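Local coordinates for protein urea carboxylase (Thermus thermophilus, PDB 3OPF) that probably binds ATP and probably has hydrolase activity, and carries two carboxyltransferase-type regions in one chain, at residues Pro396-Ala401 with Tyr466-Leu471; Arg406-Gly411 with Pro428-Gly433; Phe413-Ala418 with Val487-Thr492. All blocks are in the same frame, centred on the assembly; numbering follows the deposited sequence.

All three contacts lie within the carboxyltransferase A and B region, probably of cyclophilin-like fold. Contacts 1 and 2 have centres about 11 Å apart and touch: Ala467 N lies 3.0 Å from Gly433 O, a probable hydrogen bond, and Ala470 CB packs on Leu408 CD1. Contacts 2 and 3, about 13 Å apart between centres, meet where Leu408 O approaches the rings of Phe413 and Phe491. Contacts 1 and 3 do not touch, their nearest atoms about 7 Å apart, yet both reach the same mixed sheet. A sulfate ion, probably from the crystallisation liquor, sits about 6 Å from the side chain of Tyr466 in contact 1.

Contact 1: residues Pro396-Ala401 with Tyr466-Leu471; sequences PGPQFA and YAKPAL
This is a loop-on-strand contact: Pro396-Ala401, the turn between strand 390-396 and helix 402-408, folds over strand 467-472. Gln399 and Lys468 carry its polar side. The amide oxygen Gln399 OE1 accepts two bonds, one from the backbone Lys468 N at 2.8 Å, in the carbonyl plane on a lone pair and nearly straight (164°), the other from Lys468 NZ at 3.0 Å, tilted from that plane. Bends at chi3 and chi4 (-64° and -62°) curl the lysine chain back so that its ammonium reaches the amide. Glu438 binds both NZ and Gln399 NE2, so the amide is gripped at both ends. The type I beta turn from Gly397 to Phe400 leaves strand 390-396, which pairs with 467-472 in a curled sheet, probably of cyclophilin-like fold; Gln399 N donates to Lys468 O at 3.0 Å and Gly397 N to Pro469 O at 3.0 Å, both from above the carbonyl planes. A side chain on Gly397 would run into Lys468 O. Packing is tight where Pro398 CG presses on Lys468 CE at 3.5 Å, and Leu471 CD1 lies 3.6 Å from Pro396 O.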
ATOM      1  N   PRO A 396      -5.114 -12.304 -17.466  1.00 40.86           N
ATOM      2  CA  PRO A 396      -6.098 -12.935 -16.583  1.00 40.21           C
ATOM      3  C   PRO A 396      -5.802 -12.698 -15.102  1.00 38.60           C
ATOM      4  O   PRO A 396      -4.652 -12.804 -14.676  1.00 37.76           O
ATOM      5  CB  PRO A 396      -5.968 -14.423 -16.924  1.00 42.01           C
ATOM      6  CG  PRO A 396      -5.544 -14.443 -18.343  1.00 43.05           C
ATOM      7  CD  PRO A 396      -4.683 -13.217 -18.543  1.00 41.99           C
ATOM      8  N   GLY A 397      -6.837 -12.358 -14.337  1.00 38.72           N
ATOM      9  CA  GLY A 397      -6.709 -12.127 -12.902  1.00 36.40           C
ATOM     10  C   GLY A 397      -7.160 -13.335 -12.103  1.00 36.45           C
ATOM     11  O   GLY A 397      -7.661 -14.318 -12.667  1.00 34.80           O
ATOM     12  N   PRO A 398      -6.988 -13.282 -10.774  1.00 35.44           N
ATOM     13  CA  PRO A 398      -7.349 -14.431  -9.949  1.00 36.07           C
ATOM     14  C   PRO A 398      -8.842 -14.781  -9.973  1.00 36.39           C
ATOM     15  O   PRO A 398      -9.186 -15.941  -9.777  1.00 37.08           O
ATOM     16  CB  PRO A 398      -6.901 -14.011  -8.551  1.00 34.88           C
ATOM     17  CG  PRO A 398      -6.871 -12.535  -8.589  1.00 34.08           C
ATOM     18  CD  PRO A 398      -6.455 -12.170  -9.968  1.00 35.39           C
ATOM     19  N   GLN A 399      -9.714 -13.796 -10.204  1.00 36.23           N
ATOM     20  CA  GLN A 399     -11.146 -14.064 -10.417  1.00 36.85           C
ATOM     21  C   GLN A 399     -11.537 -13.887 -11.890  1.00 37.80           C
ATOM     22  O   GLN A 399     -12.573 -13.284 -12.201  1.00 37.43           O
ATOM     23  CB  GLN A 399     -12.009 -13.155  -9.529  1.00 35.87           C
ATOM     24  CG  GLN A 399     -11.909 -13.458  -8.035  1.00 34.46           C
ATOM     25  CD  GLN A 399     -10.605 -12.985  -7.429  1.00 36.54           C
ATOM     26  OE1 GLN A 399     -10.184 -11.845  -7.642  1.00 35.33           O
ATOM     27  NE2 GLN A 399      -9.960 -13.858  -6.657  1.00 36.66           N
ATOM     28  N   PHE A 400     -10.711 -14.417 -12.789  1.00 37.78           N
ATOM     29  CA  PHE A 400     -10.948 -14.300 -14.225  1.00 39.90           C
ATOM     30  C   PHE A 400     -12.376 -14.687 -14.595  1.00 41.19           C
ATOM     31  O   PHE A 400     -12.902 -15.696 -14.125  1.00 42.67           O
ATOM     32  CB  PHE A 400      -9.967 -15.178 -15.021  1.00 41.35           C
ATOM     33  CG  PHE A 400     -10.221 -15.176 -16.509  1.00 40.52           C
ATOM     34  CD1 PHE A 400     -10.943 -16.203 -17.109  1.00 46.82           C
ATOM     35  CD2 PHE A 400      -9.747 -14.141 -17.308  1.00 41.86           C
ATOM     36  CE1 PHE A 400     -11.183 -16.201 -18.478  1.00 47.11           C
ATOM     37  CE2 PHE A 400      -9.983 -14.130 -18.679  1.00 42.40           C
ATOM     38  CZ  PHE A 400     -10.703 -15.160 -19.264  1.00 47.37           C
ATOM     39  N   ALA A 401     -12.991 -13.859 -15.432  1.00 41.13           N
ATOM     40  CA  ALA A 401     -14.292 -14.150 -16.021  1.00 41.86           C
ATOM     41  C   ALA A 401     -14.266 -13.627 -17.449  1.00 41.76           C
ATOM     42  O   ALA A 401     -13.865 -12.489 -17.681  1.00 39.21           O
ATOM     43  CB  ALA A 401     -15.396 -13.474 -15.228  1.00 41.76           C
ATOM     44  N   TYR A 466     -13.032  -7.503  -3.193  1.00 28.28           N
ATOM     45  CA  TYR A 466     -13.611  -7.371  -4.530  1.00 29.44           C
ATOM     46  C   TYR A 466     -12.876  -8.187  -5.592  1.00 28.69           C
ATOM     47  O   TYR A 466     -11.660  -8.366  -5.532  1.00 29.62           O
ATOM     48  CB  TYR A 466     -13.703  -5.909  -4.947  1.00 30.20           C
ATOM     49  CG  TYR A 466     -14.648  -5.083  -4.092  1.00 35.23           C
ATOM     50  CD1 TYR A 466     -15.936  -5.536  -3.791  1.00 37.27           C
ATOM     51  CD2 TYR A 466     -14.260  -3.843  -3.594  1.00 39.55           C
ATOM     52  CE1 TYR A 466     -16.803  -4.776  -3.011  1.00 41.19           C
ATOM     53  CE2 TYR A 466     -15.123  -3.077  -2.808  1.00 41.94           C
ATOM     54  CZ  TYR A 466     -16.390  -3.548  -2.525  1.00 41.62           C
ATOM     55  OH  TYR A 466     -17.245  -2.790  -1.759  1.00 44.09           O
ATOM     56  N   ALA A 467     -13.632  -8.686  -6.565  1.00 32.44           N
ATOM     57  CA  ALA A 467     -13.088  -9.548  -7.612  1.00 31.20           C
ATOM     58  C   ALA A 467     -12.066  -8.793  -8.457  1.00 32.98           C
ATOM     59  O   ALA A 467     -12.229  -7.588  -8.716  1.00 29.59           O
ATOM     60  CB  ALA A 467     -14.218 -10.092  -8.509  1.00 32.15           C
ATOM     61  N   LYS A 468     -11.008  -9.509  -8.849  1.00 32.42           N
ATOM     62  CA  LYS A 468     -10.047  -9.036  -9.834  1.00 32.14           C
ATOM     63  C   LYS A 468     -10.050  -9.966 -11.063  1.00 32.00           C
ATOM     64  O   LYS A 468      -9.307 -10.947 -11.118  1.00 29.81           O
ATOM     65  CB  LYS A 468      -8.659  -8.954  -9.209  1.00 33.10           C
ATOM     66  CG  LYS A 468      -8.623  -8.088  -7.940  1.00 33.75           C
ATOM     67  CD  LYS A 468      -7.494  -8.474  -7.019  1.00 39.26           C
ATOM     68  CE  LYS A 468      -7.615  -9.895  -6.450  1.00 41.82           C
ATOM     69  NZ  LYS A 468      -8.825 -10.109  -5.623  1.00 46.64           N
ATOM     70  N   PRO A 469     -10.895  -9.660 -12.056  1.00 31.74           N
ATOM     71  CA  PRO A 469     -10.944 -10.512 -13.249  1.00 32.24           C
ATOM     72  C   PRO A 469      -9.753 -10.349 -14.186  1.00 32.79           C
ATOM     73  O   PRO A 469      -9.535 -11.203 -15.057  1.00 32.96           O
ATOM     74  CB  PRO A 469     -12.243 -10.082 -13.947  1.00 31.57           C
ATOM     75  CG  PRO A 469     -12.549  -8.741 -13.439  1.00 33.21           C
ATOM     76  CD  PRO A 469     -11.940  -8.617 -12.070  1.00 31.77           C
ATOM     77  N   ALA A 470      -9.002  -9.263 -14.017  1.00 29.74           N
ATOM     78  CA  ALA A 470      -7.863  -8.953 -14.876  1.00 30.05           C
ATOM     79  C   ALA A 470      -6.745  -8.280 -14.088  1.00 30.82           C
ATOM     80  O   ALA A 470      -6.985  -7.699 -13.015  1.00 30.53           O
ATOM     81  CB  ALA A 470      -8.302  -8.049 -16.028  1.00 30.62           C
ATOM     82  N   LEU A 471      -5.534  -8.367 -14.640  1.00 30.79           N
ATOM     83  CA  LEU A 471      -4.369  -7.632 -14.157  1.00 32.28           C
ATOM     84  C   LEU A 471      -3.788  -6.794 -15.299  1.00 33.16           C
ATOM     85  O   LEU A 471      -3.650  -7.275 -16.428  1.00 30.94           O
ATOM     86  CB  LEU A 471      -3.276  -8.592 -13.684  1.00 33.18           C
ATOM     87  CG  LEU A 471      -3.650  -9.698 -12.696  1.00 37.66           C
ATOM     88  CD1 LEU A 471      -2.530 -10.739 -12.636  1.00 38.26           C
ATOM     89  CD2 LEU A 471      -3.929  -9.124 -11.322  1.00 35.86           C
TER

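Contact 2: residues Arg406-Gly411 with Pro428-Gly433; sequences RALCSG and PEVPGG
Ala407, on the last turn of helix 402-408, packs its methyl group into the loop Pro428-Gly433, and this is the close part of the contact. Its CB lies 3.4 Å from Glu429 O and 3.9 Å from Val430 CG2, with Pro431 CD a little farther off. Beside it the buried side chains of Leu408 and Val430 cross at about a right angle. Leu408 points its first bond away from the loop, but its branch swings back until CD2 stands 3.8 Å from Val430 CG2; CG meets the other methyl, Val430 CG1, at 4.0 Å. Val430 presents both methyls because CG1 is anti to the backbone N (chi1 -179°), with CG2 beside that nitrogen. The end of helix 402-408 rests on the loop after strand 422-426, within the probably cyclophilin-like carboxyltransferase A and B region, and Phe413 of strand 413-418 also packs on Pro428 and Val430. No hydrogen bond joins the two segments. Toward solvent the fit is looser: exposed Ser410 meets the pyrrolidine ring of Pro428 through its hydroxyl, OG to CG 3.5 Å, while that hydroxyl donates back to Ala407 O at 2.6 Å, in the carbonyl plane on a lone pair. The same oxygen accepts Ser410 N, so two bonds hold the turn just beyond the helix. Glu429 is exposed and its side chain leads away from the helix, contributing to the contact chiefly through its carbonyl.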
ATOM      1  N   ARG A 406     -14.069  -9.396 -21.673  1.00 45.23           N
ATOM      2  CA  ARG A 406     -14.692  -8.837 -22.872  1.00 46.24           C
ATOM      3  C   ARG A 406     -15.186  -7.411 -22.647  1.00 45.05           C
ATOM      4  O   ARG A 406     -14.983  -6.541 -23.495  1.00 45.00           O
ATOM      5  CB  ARG A 406     -15.857  -9.719 -23.352  1.00 48.58           C
ATOM      6  CG  ARG A 406     -15.464 -10.732 -24.410  1.00 53.33           C
ATOM      7  CD  ARG A 406     -16.675 -11.476 -24.983  1.00 60.23           C
ATOM      8  NE  ARG A 406     -17.086 -12.600 -24.137  1.00 66.44           N
ATOM      9  CZ  ARG A 406     -18.052 -12.572 -23.214  1.00 69.45           C
ATOM     10  NH1 ARG A 406     -18.317 -13.670 -22.514  1.00 68.26           N
ATOM     11  NH2 ARG A 406     -18.758 -11.468 -22.979  1.00 72.18           N
ATOM     12  N   ALA A 407     -15.837  -7.180 -21.510  1.00 43.10           N
ATOM     13  CA  ALA A 407     -16.343  -5.851 -21.180  1.00 42.36           C
ATOM     14  C   ALA A 407     -15.193  -4.845 -21.097  1.00 40.70           C
ATOM     15  O   ALA A 407     -15.263  -3.773 -21.697  1.00 40.63           O
ATOM     16  CB  ALA A 407     -17.118  -5.888 -19.870  1.00 43.72           C
ATOM     17  N   LEU A 408     -14.126  -5.210 -20.385  1.00 39.37           N
ATOM     18  CA  LEU A 408     -12.938  -4.348 -20.261  1.00 37.93           C
ATOM     19  C   LEU A 408     -12.313  -3.979 -21.621  1.00 38.43           C
ATOM     20  O   LEU A 408     -11.862  -2.845 -21.815  1.00 35.62           O
ATOM     21  CB  LEU A 408     -11.887  -4.997 -19.350  1.00 36.06           C
ATOM     22  CG  LEU A 408     -12.238  -5.056 -17.857  1.00 35.25           C
ATOM     23  CD1 LEU A 408     -11.305  -6.004 -17.112  1.00 31.19           C
ATOM     24  CD2 LEU A 408     -12.207  -3.674 -17.214  1.00 32.09           C
ATOM     25  N   CYS A 409     -12.311  -4.920 -22.566  1.00 40.18           N
ATOM     26  CA  CYS A 409     -11.746  -4.671 -23.901  1.00 41.22           C
ATOM     27  C   CYS A 409     -12.785  -4.198 -24.931  1.00 42.65           C
ATOM     28  O   CYS A 409     -12.483  -4.125 -26.129  1.00 44.68           O
ATOM     29  CB  CYS A 409     -11.046  -5.938 -24.418  1.00 42.33           C
ATOM     30  SG  CYS A 409      -9.672  -6.530 -23.388  1.00 45.82           S
ATOM     31  N   SER A 410     -13.995  -3.868 -24.480  1.00 41.89           N
ATOM     32  CA  SER A 410     -15.115  -3.602 -25.399  1.00 42.75           C
ATOM     33  C   SER A 410     -15.141  -2.179 -25.959  1.00 42.71           C
ATOM     34  O   SER A 410     -15.712  -1.943 -27.021  1.00 42.02           O
ATOM     35  CB  SER A 410     -16.458  -3.911 -24.726  1.00 43.53           C
ATOM     36  OG  SER A 410     -16.773  -2.976 -23.705  1.00 42.23           O
ATOM     37  N   GLY A 411     -14.531  -1.233 -25.251  1.00 40.96           N
ATOM     38  CA  GLY A 411     -14.528   0.159 -25.688  1.00 40.85           C
ATOM     39  C   GLY A 411     -13.736   1.039 -24.742  1.00 38.97           C
ATOM     40  O   GLY A 411     -13.251   0.560 -23.715  1.00 38.88           O
ATOM     41  N   PRO A 428     -17.693   1.234 -20.099  1.00 37.18           N
ATOM     42  CA  PRO A 428     -18.670   0.146 -20.169  1.00 39.88           C
ATOM     43  C   PRO A 428     -18.805  -0.603 -18.846  1.00 39.80           C
ATOM     44  O   PRO A 428     -17.824  -0.755 -18.104  1.00 38.14           O
ATOM     45  CB  PRO A 428     -18.098  -0.775 -21.251  1.00 41.37           C
ATOM     46  CG  PRO A 428     -17.268   0.104 -22.097  1.00 39.93           C
ATOM     47  CD  PRO A 428     -16.704   1.156 -21.185  1.00 36.81           C
ATOM     48  N   GLU A 429     -20.016  -1.057 -18.552  1.00 41.34           N
ATOM     49  CA  GLU A 429     -20.272  -1.842 -17.352  1.00 43.08           C
ATOM     50  C   GLU A 429     -19.414  -3.102 -17.376  1.00 41.68           C
ATOM     51  O   GLU A 429     -19.317  -3.772 -18.409  1.00 41.40           O
ATOM     52  CB  GLU A 429     -21.752  -2.223 -17.270  1.00 45.86           C
ATOM     53  CG  GLU A 429     -22.163  -2.879 -15.953  1.00 53.09           C
ATOM     54  CD  GLU A 429     -23.651  -3.180 -15.882  1.00 60.51           C
ATOM     55  OE1 GLU A 429     -24.364  -2.977 -16.891  1.00 66.26           O
ATOM     56  OE2 GLU A 429     -24.111  -3.629 -14.811  1.00 68.12           O
ATOM     57  N   VAL A 430     -18.779  -3.407 -16.246  1.00 38.25           N
ATOM     58  CA  VAL A 430     -17.986  -4.628 -16.111  1.00 37.87           C
ATOM     59  C   VAL A 430     -18.497  -5.413 -14.902  1.00 38.27           C
ATOM     60  O   VAL A 430     -18.542  -4.869 -13.800  1.00 38.87           O
ATOM     61  CB  VAL A 430     -16.484  -4.314 -15.928  1.00 35.89           C
ATOM     62  CG1 VAL A 430     -15.674  -5.604 -15.823  1.00 34.50           C
ATOM     63  CG2 VAL A 430     -15.972  -3.452 -17.072  1.00 35.90           C
ATOM     64  N   PRO A 431     -18.901  -6.684 -15.107  1.00 38.51           N
ATOM     65  CA  PRO A 431     -19.360  -7.495 -13.973  1.00 39.28           C
ATOM     66  C   PRO A 431     -18.261  -7.738 -12.940  1.00 38.10           C
ATOM     67  O   PRO A 431     -17.106  -7.971 -13.302  1.00 37.58           O
ATOM     68  CB  PRO A 431     -19.809  -8.818 -14.615  1.00 42.05           C
ATOM     69  CG  PRO A 431     -19.315  -8.798 -16.012  1.00 43.38           C
ATOM     70  CD  PRO A 431     -19.048  -7.384 -16.395  1.00 39.82           C
ATOM     71  N   GLY A 432     -18.631  -7.659 -11.666  1.00 37.57           N
ATOM     72  CA  GLY A 432     -17.686  -7.800 -10.571  1.00 36.90           C
ATOM     73  C   GLY A 432     -18.173  -8.808  -9.556  1.00 36.73           C
ATOM     74  O   GLY A 432     -19.057  -9.617  -9.840  1.00 36.53           O
ATOM     75  N   GLY A 433     -17.604  -8.745  -8.360  1.00 35.03           N
ATOM     76  CA  GLY A 433     -17.943  -9.690  -7.305  1.00 34.62           C
ATOM     77  C   GLY A 433     -17.310  -9.304  -5.982  1.00 33.17           C
ATOM     78  O   GLY A 433     -16.506  -8.373  -5.915  1.00 30.64           O
TER

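Contact 3: residues Phe413-Ala418 with Val487-Thr492; sequences FRVARA and VEIHFT
The rings of Phe413 and Phe491 meet as an offset edge-to-face pair: the edge of Phe491 is turned toward the face of Phe413, with centroids 5.7 Å apart and planes at 69°. Phe491 CD2 comes to 4.0 Å from Phe413 CD1, near the rim of the ring. On that same buried side Val415 and Ile489 run across each other at a slant, Val415 CG2 touching Ile489 CD1 at 3.7 Å. Arg414 and Glu488 lie on the other face of the sheet. Bent at chi2 (-92°), the arginine chain lays its guanidinium over Glu488, whose CB sits 3.8 Å above the centre of one face. The carboxylate is less engaged: Glu488 OE2 is 4.1 Å from Arg414 NH1 and well out of the guanidinium plane, so the two charges probably attract only at a distance, without a salt bridge, while Arg414 NH2 is hydrogen-bonded to Gly486 O. An alanine in place of Glu488 would keep the CB against that face but is likely to leave Arg414 without this nearby opposite charge. Antiparallel backbone pairing sets these orientations: Phe413 N donates to Ile489 O at 2.8 Å and nearly straight (171°), Ile489 N returns a bond to Phe413 O, and Val415 N reaches Val487 O at 2.9 Å. Beyond Val415 a classic beta bulge, Ala416 and Arg417 opposite Glu424, interrupts the strand. In the sheet, strand 413-418 lies between 422-426 and 488-492, while Ile489 and Phe491 pack on Leu392 and Leu394 of strand 390-396.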
ATOM      1  N   PHE A 413     -12.434   3.542 -21.879  1.00 34.37           N
ATOM      2  CA  PHE A 413     -12.752   3.985 -20.531  1.00 34.11           C
ATOM      3  C   PHE A 413     -12.115   5.352 -20.340  1.00 33.78           C
ATOM      4  O   PHE A 413     -11.282   5.776 -21.137  1.00 35.15           O
ATOM      5  CB  PHE A 413     -12.186   3.017 -19.485  1.00 33.99           C
ATOM      6  CG  PHE A 413     -12.950   1.731 -19.366  1.00 33.43           C
ATOM      7  CD1 PHE A 413     -12.820   0.740 -20.330  1.00 35.28           C
ATOM      8  CD2 PHE A 413     -13.778   1.497 -18.273  1.00 33.71           C
ATOM      9  CE1 PHE A 413     -13.523  -0.461 -20.218  1.00 40.27           C
ATOM     10  CE2 PHE A 413     -14.486   0.305 -18.154  1.00 39.72           C
ATOM     11  CZ  PHE A 413     -14.356  -0.677 -19.131  1.00 39.80           C
ATOM     12  N   ARG A 414     -12.516   6.039 -19.279  1.00 34.83           N
ATOM     13  CA  ARG A 414     -11.939   7.332 -18.930  1.00 34.45           C
ATOM     14  C   ARG A 414     -11.596   7.308 -17.454  1.00 32.01           C
ATOM     15  O   ARG A 414     -12.305   6.698 -16.652  1.00 31.54           O
ATOM     16  CB  ARG A 414     -12.931   8.466 -19.212  1.00 36.19           C
ATOM     17  CG  ARG A 414     -13.185   8.741 -20.675  1.00 44.20           C
ATOM     18  CD  ARG A 414     -12.251   9.811 -21.216  1.00 46.91           C
ATOM     19  NE  ARG A 414     -12.427  10.009 -22.652  1.00 46.31           N
ATOM     20  CZ  ARG A 414     -11.765  10.906 -23.381  1.00 46.39           C
ATOM     21  NH1 ARG A 414     -12.003  10.999 -24.684  1.00 45.74           N
ATOM     22  NH2 ARG A 414     -10.872  11.716 -22.817  1.00 43.67           N
ATOM     23  N   VAL A 415     -10.498   7.961 -17.101  1.00 30.94           N
ATOM     24  CA  VAL A 415     -10.102   8.071 -15.709  1.00 30.02           C
ATOM     25  C   VAL A 415     -11.049   9.035 -14.988  1.00 27.80           C
ATOM     26  O   VAL A 415     -11.144  10.210 -15.340  1.00 29.17           O
ATOM     27  CB  VAL A 415      -8.642   8.545 -15.574  1.00 27.60           C
ATOM     28  CG1 VAL A 415      -8.295   8.856 -14.111  1.00 30.12           C
ATOM     29  CG2 VAL A 415      -7.697   7.488 -16.150  1.00 27.52           C
ATOM     30  N   ALA A 416     -11.738   8.519 -13.977  1.00 27.45           N
ATOM     31  CA  ALA A 416     -12.591   9.325 -13.116  1.00 28.59           C
ATOM     32  C   ALA A 416     -11.782   9.940 -11.987  1.00 29.56           C
ATOM     33  O   ALA A 416     -11.971  11.104 -11.658  1.00 30.69           O
ATOM     34  CB  ALA A 416     -13.703   8.484 -12.544  1.00 29.31           C
ATOM     35  N   ARG A 417     -10.907   9.131 -11.386  1.00 31.85           N
ATOM     36  CA  ARG A 417     -10.053   9.550 -10.272  1.00 33.46           C
ATOM     37  C   ARG A 417      -8.725   8.813 -10.355  1.00 31.26           C
ATOM     38  O   ARG A 417      -8.683   7.668 -10.810  1.00 30.94           O
ATOM     39  CB  ARG A 417     -10.724   9.230  -8.930  1.00 35.39           C
ATOM     40  CG  ARG A 417     -11.871  10.156  -8.571  1.00 44.32           C
ATOM     41  CD  ARG A 417     -12.596   9.738  -7.296  1.00 51.76           C
ATOM     42  NE  ARG A 417     -11.716   9.677  -6.126  1.00 57.12           N
ATOM     43  CZ  ARG A 417     -12.136   9.699  -4.861  1.00 61.84           C
ATOM     44  NH1 ARG A 417     -13.431   9.805  -4.571  1.00 62.36           N
ATOM     45  NH2 ARG A 417     -11.249   9.633  -3.872  1.00 63.10           N
ATOM     46  N   ALA A 418      -7.648   9.466  -9.916  1.00 31.15           N
ATOM     47  CA  ALA A 418      -6.313   8.864  -9.945  1.00 29.25           C
ATOM     48  C   ALA A 418      -5.432   9.365  -8.814  1.00 29.37           C
ATOM     49  O   ALA A 418      -5.267  10.575  -8.621  1.00 26.07           O
ATOM     50  CB  ALA A 418      -5.634   9.136 -11.277  1.00 30.58           C
ATOM     51  N   VAL A 487      -8.191  11.267 -18.755  1.00 30.66           N
ATOM     52  CA  VAL A 487      -7.365  10.491 -19.676  1.00 29.62           C
ATOM     53  C   VAL A 487      -8.166   9.307 -20.208  1.00 30.81           C
ATOM     54  O   VAL A 487      -8.846   8.621 -19.449  1.00 30.51           O
ATOM     55  CB  VAL A 487      -6.060   9.987 -19.012  1.00 29.97           C
ATOM     56  CG1 VAL A 487      -5.284   9.090 -19.973  1.00 32.94           C
ATOM     57  CG2 VAL A 487      -5.199  11.163 -18.566  1.00 28.93           C
ATOM     58  N   GLU A 488      -8.111   9.100 -21.522  1.00 31.01           N
ATOM     59  CA  GLU A 488      -8.752   7.954 -22.155  1.00 33.38           C
ATOM     60  C   GLU A 488      -7.875   6.703 -22.007  1.00 33.97           C
ATOM     61  O   GLU A 488      -6.649   6.787 -22.078  1.00 34.09           O
ATOM     62  CB  GLU A 488      -9.013   8.256 -23.629  1.00 34.24           C
ATOM     63  CG  GLU A 488      -9.718   7.149 -24.388  1.00 37.16           C
ATOM     64  CD  GLU A 488     -10.131   7.596 -25.776  1.00 44.96           C
ATOM     65  OE1 GLU A 488      -9.350   8.324 -26.428  1.00 48.85           O
ATOM     66  OE2 GLU A 488     -11.238   7.224 -26.208  1.00 49.42           O
ATOM     67  N   ILE A 489      -8.520   5.554 -21.785  1.00 34.61           N
ATOM     68  CA  ILE A 489      -7.843   4.267 -21.645  1.00 33.16           C
ATOM     69  C   ILE A 489      -8.541   3.212 -22.517  1.00 35.71           C
ATOM     70  O   ILE A 489      -9.772   3.150 -22.567  1.00 35.18           O
ATOM     71  CB  ILE A 489      -7.820   3.810 -20.165  1.00 34.82           C
ATOM     72  CG1 ILE A 489      -6.989   4.795 -19.329  1.00 35.39           C
ATOM     73  CG2 ILE A 489      -7.281   2.387 -20.037  1.00 30.99           C
ATOM     74  CD1 ILE A 489      -6.765   4.379 -17.900  1.00 39.29           C
ATOM     75  N   HIS A 490      -7.746   2.423 -23.241  1.00 36.20           N
ATOM     76  CA  HIS A 490      -8.230   1.232 -23.941  1.00 37.87           C
ATOM     77  C   HIS A 490      -7.511   0.019 -23.361  1.00 37.95           C
ATOM     78  O   HIS A 490      -6.297   0.060 -23.139  1.00 38.78           O
ATOM     79  CB  HIS A 490      -7.925   1.316 -25.434  1.00 39.72           C
ATOM     80  CG  HIS A 490      -8.641   2.422 -26.145  1.00 44.53           C
ATOM     81  ND1 HIS A 490      -9.791   2.212 -26.879  1.00 50.84           N
ATOM     82  CD2 HIS A 490      -8.359   3.741 -26.256  1.00 46.03           C
ATOM     83  CE1 HIS A 490     -10.189   3.357 -27.404  1.00 50.88           C
ATOM     84  NE2 HIS A 490      -9.341   4.302 -27.036  1.00 51.16           N
ATOM     85  N   PHE A 491      -8.250  -1.060 -23.112  1.00 37.69           N
ATOM     86  CA  PHE A 491      -7.647  -2.306 -22.660  1.00 34.86           C
ATOM     87  C   PHE A 491      -7.549  -3.260 -23.842  1.00 37.22           C
ATOM     88  O   PHE A 491      -8.471  -3.327 -24.653  1.00 36.07           O
ATOM     89  CB  PHE A 491      -8.472  -2.939 -21.539  1.00 35.05           C
ATOM     90  CG  PHE A 491      -8.423  -2.180 -20.249  1.00 34.68           C
ATOM     91  CD1 PHE A 491      -7.260  -2.145 -19.501  1.00 35.19           C
ATOM     92  CD2 PHE A 491      -9.539  -1.499 -19.777  1.00 36.62           C
ATOM     93  CE1 PHE A 491      -7.209  -1.448 -18.301  1.00 34.12           C
ATOM     94  CE2 PHE A 491      -9.488  -0.792 -18.581  1.00 32.06           C
ATOM     95  CZ  PHE A 491      -8.322  -0.771 -17.848  1.00 32.92           C
ATOM     96  N   THR A 492      -6.430  -3.982 -23.937  1.00 38.29           N
ATOM     97  CA  THR A 492      -6.232  -5.001 -24.976  1.00 40.59           C
ATOM     98  C   THR A 492      -5.817  -6.328 -24.353  1.00 40.91           C
ATOM     99  O   THR A 492      -5.241  -6.363 -23.259  1.00 38.25           O
ATOM    100  CB  THR A 492      -5.145  -4.601 -25.990  1.00 41.90           C
ATOM    101  OG1 THR A 492      -3.862  -4.598 -25.349  1.00 43.79           O
ATOM    102  CG2 THR A 492      -5.429  -3.221 -26.579  1.00 44.91           C
TER